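Local coordinates for protein putative oxidoreductase molybdopterin-binding subunit (Sulfolobus tokodaii, PDB 4ZOH) that probably serves as the large, molybdopterin-binding subunit of a xanthine dehydrogenase/aldehyde oxidase-type oxidoreductase, holding a pterin cytosine dinucleotide and molybdenum for substrate oxidation, at residues Q158-S163 with H254-K259; N291-G296 with T328-G333; V457-I462 with K500-L505. All blocks are in the same frame, centred on the assembly; numbering follows the deposited sequence.

In the fold
Interactions 1 and 2 are neighbours, their centres about 10 Å apart, in the first molybdopterin-binding region of the chain. Interaction 1 joins strands 149-161 and 254-266, at one side of a mixed five-stranded sheet; interaction 2 sets helix 288-304 against the loop that runs on to R332 of the cofactor pocket. They touch directly through the salt bridge of K258 with E294, and R256 reaches over to R332 O, so sheet, helix and pocket loop form one continuous structure beside the molybdenum. Interaction 3 comes last along the chain, in the second such region, where helices 446-458 and 486-512 pack about 39 Å from the centre of interaction 2 and well away from that site.

Interaction 1. Residues Q158-S163 with H254-K259; sequences QRVIAS and HGRDKK
R159 lies between H254 and D257 where strand 149-161, an outermost strand of its mixed sheet within this chain, runs antiparallel to strand 254-266. V160 and G255 form the hydrogen-bonded pair, with G255 N giving the shorter bond to V160 O (2.8 Å). After the non-hydrogen-bonded pair R159/R256 comes a G1 beta bulge, in which D257 and K258 both face N157.

R159 leaves the strand with its CG opposite the backbone N (chi1 -160°) and, extended as far as NE, runs out past both partners. Its NE donates to H254 ND1 at 3.0 Å, practically in the imidazole plane, although the guanidinium and ring are turned 62° apart. NH2 makes a salt bridge with D257 OD2 at 2.8 Å, using the anti lone pair of that oxygen, while NH1 goes to T328 OG1. Truncation of R159 to an alanine would probably leave the D257 carboxylate without its charge partner and let the H254 ring turn more easily.

The ring has a second hold at NE2, bonded to F249 O, and I161 CG1 lies over one of its faces in a CH-pi contact, 4.0 Å from the centroid. On the other side of the sheet V160 CG2 meets R256 CG. Beside the bulge, a water accepts a hydrogen bond from R159 N at 2.8 Å and donates one to D257 OD1.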
loop_
_atom_site.group_PDB
_atom_site.type_symbol
_atom_site.label_atom_id
_atom_site.label_comp_id
_atom_site.label_asym_id
_atom_site.label_seq_id
_atom_site.Cartn_x
_atom_site.Cartn_y
_atom_site.Cartn_z
ATOM N N GLN A 158 -7.476 -13.340 -39.732
ATOM C CA GLN A 158 -6.255 -13.898 -39.167
ATOM C C GLN A 158 -6.180 -13.713 -37.649
ATOM O O GLN A 158 -6.920 -12.902 -37.067
ATOM C CB GLN A 158 -5.009 -13.285 -39.824
ATOM C CG GLN A 158 -4.520 -11.899 -39.311
ATOM C CD GLN A 158 -5.413 -10.672 -39.625
ATOM O OE1 GLN A 158 -6.624 -10.751 -39.807
ATOM N NE2 GLN A 158 -4.779 -9.495 -39.627
ATOM N N ARG A 159 -5.275 -14.446 -37.003
ATOM C CA ARG A 159 -5.030 -14.246 -35.557
ATOM C C ARG A 159 -4.432 -12.822 -35.271
ATOM O O ARG A 159 -3.514 -12.415 -35.934
ATOM C CB ARG A 159 -4.014 -15.254 -35.133
ATOM C CG ARG A 159 -4.002 -15.506 -33.644
ATOM C CD ARG A 159 -3.154 -16.784 -33.399
ATOM N NE ARG A 159 -3.328 -17.308 -32.049
ATOM C CZ ARG A 159 -4.387 -17.973 -31.631
ATOM N NH1 ARG A 159 -4.461 -18.362 -30.348
ATOM N NH2 ARG A 159 -5.397 -18.230 -32.451
ATOM N N VAL A 160 -4.901 -12.150 -34.242
ATOM C CA VAL A 160 -4.224 -10.898 -33.818
ATOM C C VAL A 160 -3.967 -10.971 -32.301
ATOM O O VAL A 160 -4.437 -11.909 -31.655
ATOM C CB VAL A 160 -5.120 -9.655 -34.128
ATOM C CG1 VAL A 160 -5.289 -9.455 -35.661
ATOM C CG2 VAL A 160 -6.460 -9.818 -33.438
ATOM N N ILE A 161 -3.266 -9.965 -31.743
ATOM C CA ILE A 161 -2.967 -9.936 -30.336
ATOM C C ILE A 161 -3.394 -8.592 -29.727
ATOM O O ILE A 161 -2.962 -7.537 -30.207
ATOM C CB ILE A 161 -1.470 -10.165 -30.141
ATOM C CG1 ILE A 161 -1.076 -11.537 -30.754
ATOM C CG2 ILE A 161 -1.102 -10.132 -28.641
ATOM C CD1 ILE A 161 0.449 -11.688 -30.932
ATOM N N ALA A 162 -4.243 -8.653 -28.699
ATOM C CA ALA A 162 -4.820 -7.516 -28.029
ATOM C C ALA A 162 -3.817 -6.381 -27.746
ATOM O O ALA A 162 -4.100 -5.224 -28.073
ATOM C CB ALA A 162 -5.553 -7.961 -26.791
ATOM N N SER A 163 -2.617 -6.740 -27.257
ATOM C CA SER A 163 -1.520 -5.801 -27.035
ATOM C C SER A 163 -1.929 -4.510 -26.252
ATOM O O SER A 163 -1.534 -3.426 -26.671
ATOM C CB SER A 163 -0.866 -5.407 -28.373
ATOM O OG SER A 163 -0.697 -6.502 -29.223
ATOM N N HIS A 254 -4.241 -13.294 -27.666
ATOM C CA HIS A 254 -4.525 -13.807 -29.040
ATOM C C HIS A 254 -5.999 -13.929 -29.297
ATOM O O HIS A 254 -6.719 -14.438 -28.460
ATOM C CB HIS A 254 -3.871 -15.172 -29.279
ATOM C CG HIS A 254 -2.389 -15.150 -29.183
ATOM N ND1 HIS A 254 -1.580 -15.920 -30.000
ATOM C CD2 HIS A 254 -1.556 -14.436 -28.385
ATOM C CE1 HIS A 254 -0.308 -15.681 -29.708
ATOM N NE2 HIS A 254 -0.263 -14.775 -28.733
ATOM N N GLY A 255 -6.474 -13.402 -30.433
ATOM C CA GLY A 255 -7.918 -13.453 -30.717
ATOM C C GLY A 255 -8.159 -13.626 -32.194
ATOM O O GLY A 255 -7.200 -13.749 -32.956
ATOM N N ARG A 256 -9.432 -13.610 -32.605
ATOM C CA ARG A 256 -9.820 -13.764 -34.041
ATOM C C ARG A 256 -9.490 -15.213 -34.547
ATOM O O ARG A 256 -10.022 -16.146 -33.982
ATOM C CB ARG A 256 -9.203 -12.671 -34.954
ATOM C CG ARG A 256 -9.630 -11.258 -34.542
ATOM C CD ARG A 256 -11.082 -10.832 -34.814
ATOM N NE ARG A 256 -11.169 -9.346 -34.709
ATOM C CZ ARG A 256 -11.564 -8.658 -33.625
ATOM N NH1 ARG A 256 -12.027 -9.283 -32.533
ATOM N NH2 ARG A 256 -11.605 -7.315 -33.647
ATOM N N ASP A 257 -8.719 -15.339 -35.623
ATOM C CA ASP A 257 -8.174 -16.586 -36.134
ATOM C C ASP A 257 -9.341 -17.550 -36.510
ATOM O O ASP A 257 -9.510 -18.602 -35.864
ATOM C CB ASP A 257 -7.190 -17.237 -35.098
ATOM C CG ASP A 257 -6.209 -18.148 -35.762
ATOM O OD1 ASP A 257 -6.369 -18.266 -36.985
ATOM O OD2 ASP A 257 -5.248 -18.734 -35.156
ATOM N N LYS A 258 -10.170 -17.128 -37.474
ATOM C CA LYS A 258 -11.282 -17.910 -38.046
ATOM C C LYS A 258 -11.296 -17.879 -39.579
ATOM O O LYS A 258 -10.982 -16.859 -40.179
ATOM C CB LYS A 258 -12.629 -17.469 -37.487
ATOM C CG LYS A 258 -12.651 -17.437 -35.988
ATOM C CD LYS A 258 -13.942 -16.911 -35.468
ATOM C CE LYS A 258 -13.958 -17.133 -33.962
ATOM N NZ LYS A 258 -12.835 -16.303 -33.367
ATOM N N LYS A 259 -11.659 -19.002 -40.189
ATOM C CA LYS A 259 -11.663 -19.236 -41.647
ATOM C C LYS A 259 -13.079 -19.582 -42.102
ATOM O O LYS A 259 -13.731 -20.480 -41.497
ATOM C CB LYS A 259 -10.755 -20.440 -41.953
ATOM C CG LYS A 259 -10.259 -20.531 -43.397
ATOM C CD LYS A 259 -9.552 -21.848 -43.705
ATOM C CE LYS A 259 -8.086 -21.613 -43.798
ATOM N NZ LYS A 259 -7.518 -22.788 -44.485
HETATM O O HOH W 1 -4.066 -16.502 -38.404
#

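Interaction 2. Residues N291-G296 with T328-G333. With MCN (pterin cytosine dinucleotide), chain D.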
loop_
_atom_site.group_PDB
_atom_site.type_symbol
_atom_site.label_atom_id
_atom_site.label_comp_id
_atom_site.label_asym_id
_atom_site.label_seq_id
_atom_site.Cartn_x
_atom_site.Cartn_y
_atom_site.Cartn_z
ATOM N N ASN A 291 -10.763 -21.477 -23.430
ATOM C CA ASN A 291 -11.622 -22.253 -24.367
ATOM C C ASN A 291 -13.025 -21.890 -24.223
ATOM O O ASN A 291 -13.725 -21.700 -25.211
ATOM C CB ASN A 291 -11.476 -23.757 -24.168
ATOM C CG ASN A 291 -10.064 -24.200 -24.393
ATOM O OD1 ASN A 291 -9.712 -25.253 -23.954
ATOM N ND2 ASN A 291 -9.239 -23.396 -25.096
ATOM N N ASP A 292 -13.462 -21.784 -22.995
ATOM C CA ASP A 292 -14.828 -21.453 -22.744
ATOM C C ASP A 292 -15.190 -19.989 -23.291
ATOM O O ASP A 292 -16.294 -19.766 -23.787
ATOM C CB ASP A 292 -15.040 -21.531 -21.227
ATOM C CG ASP A 292 -16.423 -21.047 -20.799
ATOM O OD1 ASP A 292 -17.484 -21.561 -21.285
ATOM O OD2 ASP A 292 -16.453 -20.121 -19.960
ATOM N N ASP A 293 -14.281 -19.024 -23.091
ATOM C CA ASP A 293 -14.404 -17.614 -23.553
ATOM C C ASP A 293 -14.548 -17.611 -25.067
ATOM O O ASP A 293 -15.570 -17.201 -25.593
ATOM C CB ASP A 293 -13.089 -16.888 -23.168
ATOM C CG ASP A 293 -13.077 -15.401 -23.566
ATOM O OD1 ASP A 293 -14.173 -14.836 -23.746
ATOM O OD2 ASP A 293 -11.955 -14.848 -23.684
ATOM N N GLU A 294 -13.546 -18.156 -25.741
ATOM C CA GLU A 294 -13.502 -18.188 -27.179
ATOM C C GLU A 294 -14.555 -19.045 -27.877
ATOM O O GLU A 294 -15.071 -18.658 -28.940
ATOM C CB GLU A 294 -12.145 -18.591 -27.705
ATOM C CG GLU A 294 -12.116 -18.476 -29.225
ATOM C CD GLU A 294 -12.339 -17.039 -29.774
ATOM O OE1 GLU A 294 -12.479 -16.071 -28.997
ATOM O OE2 GLU A 294 -12.394 -16.911 -30.995
ATOM N N SER A 295 -14.868 -20.213 -27.311
ATOM C CA SER A 295 -15.935 -21.001 -27.887
ATOM C C SER A 295 -17.311 -20.254 -27.906
ATOM O O SER A 295 -18.073 -20.402 -28.873
ATOM C CB SER A 295 -16.028 -22.371 -27.182
ATOM O OG SER A 295 -17.341 -22.900 -27.218
ATOM N N GLY A 296 -17.658 -19.509 -26.852
ATOM C CA GLY A 296 -18.877 -18.666 -26.916
ATOM C C GLY A 296 -18.789 -17.669 -28.098
ATOM O O GLY A 296 -19.810 -17.353 -28.760
ATOM N N THR A 328 -6.712 -19.197 -27.405
ATOM C CA THR A 328 -7.332 -18.039 -28.023
ATOM C C THR A 328 -8.336 -17.458 -27.016
ATOM O O THR A 328 -8.963 -18.211 -26.286
ATOM C CB THR A 328 -8.080 -18.496 -29.311
ATOM O OG1 THR A 328 -7.180 -19.298 -30.113
ATOM C CG2 THR A 328 -8.617 -17.205 -30.140
ATOM N N GLN A 329 -8.533 -16.141 -27.020
ATOM C CA GLN A 329 -9.455 -15.461 -26.081
ATOM C C GLN A 329 -10.239 -14.372 -26.770
ATOM O O GLN A 329 -9.904 -13.950 -27.841
ATOM C CB GLN A 329 -8.671 -14.647 -25.030
ATOM C CG GLN A 329 -7.527 -15.303 -24.365
ATOM C CD GLN A 329 -6.755 -14.312 -23.480
ATOM O OE1 GLN A 329 -5.531 -14.146 -23.632
ATOM N NE2 GLN A 329 -7.461 -13.642 -22.606
ATOM N N SER A 330 -11.192 -13.810 -26.059
ATOM C CA SER A 330 -11.928 -12.637 -26.530
ATOM C C SER A 330 -10.893 -11.576 -26.906
ATOM O O SER A 330 -9.933 -11.293 -26.153
ATOM C CB SER A 330 -12.776 -12.069 -25.441
ATOM O OG SER A 330 -14.033 -12.678 -25.407
ATOM N N TYR A 331 -11.099 -10.998 -28.088
ATOM C CA TYR A 331 -10.517 -9.696 -28.450
ATOM C C TYR A 331 -11.646 -8.822 -29.000
ATOM O O TYR A 331 -12.510 -9.321 -29.783
ATOM C CB TYR A 331 -9.447 -9.839 -29.471
ATOM C CG TYR A 331 -8.894 -8.543 -30.039
ATOM C CD1 TYR A 331 -8.334 -7.559 -29.176
ATOM C CD2 TYR A 331 -8.923 -8.286 -31.384
ATOM C CE1 TYR A 331 -7.738 -6.408 -29.665
ATOM C CE2 TYR A 331 -8.361 -7.133 -31.900
ATOM C CZ TYR A 331 -7.758 -6.187 -31.030
ATOM O OH TYR A 331 -7.192 -5.025 -31.503
ATOM N N ARG A 332 -11.640 -7.545 -28.571
ATOM C CA ARG A 332 -12.568 -6.517 -28.992
ATOM C C ARG A 332 -13.554 -6.896 -30.101
ATOM O O ARG A 332 -13.174 -6.992 -31.256
ATOM C CB ARG A 332 -11.802 -5.213 -29.342
ATOM C CG ARG A 332 -12.782 -4.005 -29.342
ATOM C CD ARG A 332 -12.037 -2.701 -29.627
ATOM N NE ARG A 332 -12.876 -1.517 -29.311
ATOM C CZ ARG A 332 -12.358 -0.343 -28.903
ATOM N NH1 ARG A 332 -11.039 -0.243 -28.769
ATOM N NH2 ARG A 332 -13.151 0.689 -28.564
ATOM N N GLY A 333 -14.792 -7.144 -29.709
ATOM C CA GLY A 333 -15.839 -7.689 -30.570
ATOM C C GLY A 333 -16.148 -9.191 -30.362
ATOM O O GLY A 333 -17.264 -9.600 -30.566
HETATM N N1 MCN D . -21.416 5.281 -24.524
HETATM C C2 MCN D . -22.409 6.248 -24.531
HETATM N N3 MCN D . -23.635 6.008 -25.093
HETATM C C4 MCN D . -23.862 4.765 -25.672
HETATM C C5 MCN D . -22.872 3.784 -25.675
HETATM C C6 MCN D . -21.638 4.030 -25.072
HETATM O O2 MCN D . -22.256 7.366 -24.030
HETATM N N4 MCN D . -25.046 4.552 -26.206
HETATM C "C1'" MCN D . -20.147 5.622 -23.878
HETATM C C2D MCN D . -20.186 5.182 -22.413
HETATM O "O2'" MCN D . -20.602 6.196 -21.549
HETATM C "C3'" MCN D . -18.734 4.917 -22.114
HETATM C C4D MCN D . -18.381 4.165 -23.330
HETATM O O4D MCN D . -19.085 4.883 -24.434
HETATM O "O3'" MCN D . -17.968 6.067 -22.022
HETATM C "C5'" MCN D . -18.995 2.867 -22.840
HETATM O "O5'" MCN D . -19.130 1.998 -23.810
HETATM P PA MCN D . -20.010 0.640 -23.666
HETATM O O1A MCN D . -20.946 0.510 -22.568
HETATM O O2A MCN D . -20.461 0.561 -25.097
HETATM O O3A MCN D . -18.681 -0.395 -23.568
HETATM P PB MCN D . -17.965 -0.718 -22.158
HETATM O O1B MCN D . -18.696 -1.898 -21.539
HETATM O O2B MCN D . -17.761 0.425 -21.264
HETATM O O3B MCN D . -16.589 -1.119 -22.692
HETATM C C10 MCN D . -16.229 -2.477 -23.068
HETATM C "C9'" MCN D . -15.576 -2.497 -24.428
HETATM C "C8'" MCN D . -14.965 -3.759 -24.739
HETATM S "S8'" MCN D . -15.910 -5.239 -24.655
HETATM C "C7'" MCN D . -13.696 -3.857 -25.224
HETATM S "S7'" MCN D . -12.968 -5.396 -25.755
HETATM C "C6'" MCN D . -12.875 -2.689 -25.479
HETATM C C7 MCN D . -13.766 -1.406 -25.558
HETATM O "O9'" MCN D . -14.626 -1.436 -24.437
HETATM N "N5'" MCN D . -11.764 -2.547 -24.539
HETATM C C4A MCN D . -11.209 -1.303 -24.177
HETATM N "N8'" MCN D . -12.912 -0.180 -25.485
HETATM C C4B MCN D . -11.799 -0.117 -24.701
HETATM N "N1'" MCN D . -11.302 1.096 -24.443
HETATM C "C2'" MCN D . -10.252 1.205 -23.633
HETATM N "N2'" MCN D . -9.799 2.415 -23.381
HETATM N "N3'" MCN D . -9.590 0.069 -23.061
HETATM C "C4'" MCN D . -10.062 -1.233 -23.349
HETATM O "O4'" MCN D . -9.475 -2.243 -22.863
HETATM O O HOH W 2 -9.300 -20.949 -26.641
HETATM O O HOH W 3 -10.094 -13.312 -22.093
HETATM O O HOH W 4 -11.268 -13.806 -30.354
#
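D293 meets S330 with both carboxylate oxygens, two residues along helix 288-304 from N291, whose ND2 donates to a water that in turn donates to T328 O at 2.8 Å. The D293 carboxylate is swung away from the backbone N (chi1 -179°), which carries it out from the helix toward the loop 328-333. S330 OG donates to OD1 of D293 at 2.7 Å, arriving on the syn side, and S330 N donates to D293 OD2, also at 2.7 Å. This second bond is almost straight at the hydrogen (175°), yet the nitrogen stands well above the carboxylate plane, 49° out of it. OD2 accepts a further hydrogen bond from a water that in turn accepts one from Q329 NE2; Q329 OE1 is hydrogen-bonded to G253 N, and S330 OG also to N297 ND2.

The loop gripped in this way belongs to the molybdopterin-binding domain and leads directly into the cofactor pocket: the S330 side chain is about 5 Å from the molybdenum, and two residues later R332 lays a face of its guanidinium against the pterin, with NH2 3.2 Å from N8' of the pterin cytosine dinucleotide.

E294, next on the helix, bends at chi2, bringing its carboxylate across the methyl of T328, with CD 3.7 Å from T328 CG2. OE2 of this buried glutamate is paired with K258 in a salt bridge, and OE1 accepts a hydrogen bond from N297 ND2. Its CB rests on the carbonyl of T328, 3.5 Å from O.

Interaction 3. Residues V457-I462 with K500-L505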
loop_
_atom_site.group_PDB
_atom_site.type_symbol
_atom_site.label_atom_id
_atom_site.label_comp_id
_atom_site.label_asym_id
_atom_site.label_seq_id
_atom_site.Cartn_x
_atom_site.Cartn_y
_atom_site.Cartn_z
ATOM N N VAL A 457 -30.772 12.059 -12.112
ATOM C CA VAL A 457 -31.781 11.498 -11.209
ATOM C C VAL A 457 -31.909 12.302 -9.897
ATOM O O VAL A 457 -33.004 12.618 -9.446
ATOM C CB VAL A 457 -31.546 9.989 -10.912
ATOM C CG1 VAL A 457 -32.556 9.458 -9.927
ATOM C CG2 VAL A 457 -31.584 9.162 -12.171
ATOM N N LEU A 458 -30.797 12.622 -9.271
ATOM C CA LEU A 458 -30.838 13.343 -7.977
ATOM C C LEU A 458 -31.017 14.864 -8.130
ATOM O O LEU A 458 -31.365 15.542 -7.148
ATOM C CB LEU A 458 -29.579 13.008 -7.094
ATOM C CG LEU A 458 -29.501 11.470 -6.884
ATOM C CD1 LEU A 458 -28.097 11.014 -6.415
ATOM C CD2 LEU A 458 -30.595 11.055 -5.933
ATOM N N GLU A 459 -30.768 15.370 -9.350
ATOM C CA GLU A 459 -30.896 16.783 -9.688
ATOM C C GLU A 459 -29.837 17.557 -8.943
ATOM O O GLU A 459 -30.158 18.599 -8.358
ATOM C CB GLU A 459 -32.300 17.289 -9.302
ATOM C CG GLU A 459 -33.439 16.669 -10.095
ATOM C CD GLU A 459 -34.817 17.178 -9.679
ATOM O OE1 GLU A 459 -34.927 18.119 -8.877
ATOM O OE2 GLU A 459 -35.815 16.581 -10.111
ATOM N N LEU A 460 -28.594 17.028 -8.914
ATOM C CA LEU A 460 -27.479 17.647 -8.159
ATOM C C LEU A 460 -26.338 18.005 -9.079
ATOM O O LEU A 460 -26.296 17.520 -10.197
ATOM C CB LEU A 460 -26.985 16.705 -7.056
ATOM C CG LEU A 460 -28.024 16.313 -5.989
ATOM C CD1 LEU A 460 -27.351 15.340 -5.014
ATOM C CD2 LEU A 460 -28.544 17.520 -5.210
ATOM N N PRO A 461 -25.428 18.884 -8.648
ATOM C CA PRO A 461 -24.259 19.020 -9.556
ATOM C C PRO A 461 -23.467 17.660 -9.694
ATOM O O PRO A 461 -23.366 16.888 -8.728
ATOM C CB PRO A 461 -23.417 20.143 -8.908
ATOM C CG PRO A 461 -24.146 20.588 -7.666
ATOM C CD PRO A 461 -25.296 19.664 -7.404
ATOM N N ILE A 462 -22.964 17.383 -10.897
ATOM C CA ILE A 462 -22.184 16.180 -11.216
ATOM C C ILE A 462 -20.942 16.025 -10.298
ATOM O O ILE A 462 -20.594 14.887 -9.965
ATOM C CB ILE A 462 -21.782 16.108 -12.722
ATOM C CG1 ILE A 462 -21.272 14.682 -13.068
ATOM C CG2 ILE A 462 -20.804 17.232 -13.073
ATOM C CD1 ILE A 462 -21.156 14.405 -14.544
ATOM N N LYS A 500 -34.009 4.841 -6.106
ATOM C CA LYS A 500 -34.275 4.363 -4.726
ATOM C C LYS A 500 -33.843 5.405 -3.707
ATOM O O LYS A 500 -34.588 5.683 -2.761
ATOM C CB LYS A 500 -33.560 3.050 -4.393
ATOM C CG LYS A 500 -34.118 1.797 -5.049
ATOM C CD LYS A 500 -34.033 0.642 -4.044
ATOM C CE LYS A 500 -33.997 -0.719 -4.718
ATOM N NZ LYS A 500 -32.585 -1.103 -4.982
ATOM N N LEU A 501 -32.652 5.984 -3.912
ATOM C CA LEU A 501 -32.162 7.031 -3.026
ATOM C C LEU A 501 -33.098 8.249 -3.021
ATOM O O LEU A 501 -33.395 8.781 -1.968
ATOM C CB LEU A 501 -30.692 7.463 -3.316
ATOM C CG LEU A 501 -30.271 8.651 -2.444
ATOM C CD1 LEU A 501 -30.327 8.355 -0.930
ATOM C CD2 LEU A 501 -28.921 9.187 -2.857
ATOM N N LYS A 502 -33.517 8.684 -4.201
ATOM C CA LYS A 502 -34.388 9.863 -4.329
ATOM C C LYS A 502 -35.753 9.605 -3.635
ATOM O O LYS A 502 -36.226 10.439 -2.854
ATOM C CB LYS A 502 -34.585 10.170 -5.815
ATOM C CG LYS A 502 -35.273 11.505 -6.121
ATOM C CD LYS A 502 -35.774 11.521 -7.547
ATOM C CE LYS A 502 -36.619 12.757 -7.807
ATOM N NZ LYS A 502 -37.370 12.601 -9.083
ATOM N N ASP A 503 -36.345 8.444 -3.922
ATOM C CA ASP A 503 -37.563 7.995 -3.254
ATOM C C ASP A 503 -37.442 8.000 -1.753
ATOM O O ASP A 503 -38.407 8.372 -1.049
ATOM C CB ASP A 503 -37.994 6.586 -3.701
ATOM C CG ASP A 503 -38.353 6.526 -5.157
ATOM O OD1 ASP A 503 -38.365 5.394 -5.730
ATOM O OD2 ASP A 503 -38.584 7.624 -5.739
ATOM N N LYS A 504 -36.270 7.598 -1.253
ATOM C CA LYS A 504 -36.045 7.583 0.201
ATOM C C LYS A 504 -35.892 8.983 0.747
ATOM O O LYS A 504 -36.386 9.279 1.846
ATOM C CB LYS A 504 -34.866 6.692 0.575
ATOM C CG LYS A 504 -34.947 6.060 1.966
ATOM C CD LYS A 504 -34.282 4.676 1.960
ATOM C CE LYS A 504 -32.892 4.729 1.305
ATOM N NZ LYS A 504 -32.695 3.773 0.184
ATOM N N LEU A 505 -35.210 9.857 0.003
ATOM C CA LEU A 505 -35.004 11.236 0.457
ATOM C C LEU A 505 -36.390 11.936 0.536
ATOM O O LEU A 505 -36.638 12.728 1.473
ATOM C CB LEU A 505 -34.091 12.022 -0.504
ATOM C CG LEU A 505 -32.572 11.776 -0.636
ATOM C CD1 LEU A 505 -31.993 12.598 -1.789
ATOM C CD2 LEU A 505 -31.889 12.139 0.665
HETATM O O HOH W 5 -35.389 13.159 -11.257
#
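A Schellman motif closes helix 446-458 beside helix 486-512, and the contact is made by the last turn of the one on the flank of the other. L458 and L501 meet through their methyls at about a right angle, CD2 of L458 lying 4.0 Å from CD2 of L501. The same L458 CD2 also rests on K502 CB, and the two side chains then pass in opposite directions.

K502 points CG away from its backbone N (chi1 -170°) and stays extended from there, which lays its methylenes along the end of the neighbouring helix, with CD 3.5 Å from V457 O. At its tip NZ donates to a water, 3.0 Å away, which donates in turn to V457 O; the ammonium thus reaches a carbonyl at the helix C-terminus, where the dipole would probably favour a positive charge.

E459, with positive phi (67°), is the C-prime residue of the motif: L460 N bonds to A455 O and E459 N to D456 O. Its OE2 stands 4.4 Å from K502 NZ, opposite charges too far apart for a salt bridge, while OE1 accepts from E524 N. Y522 of strand 522-523 packs against both E459 and K502, and its OH is hydrogen-bonded to L458 O.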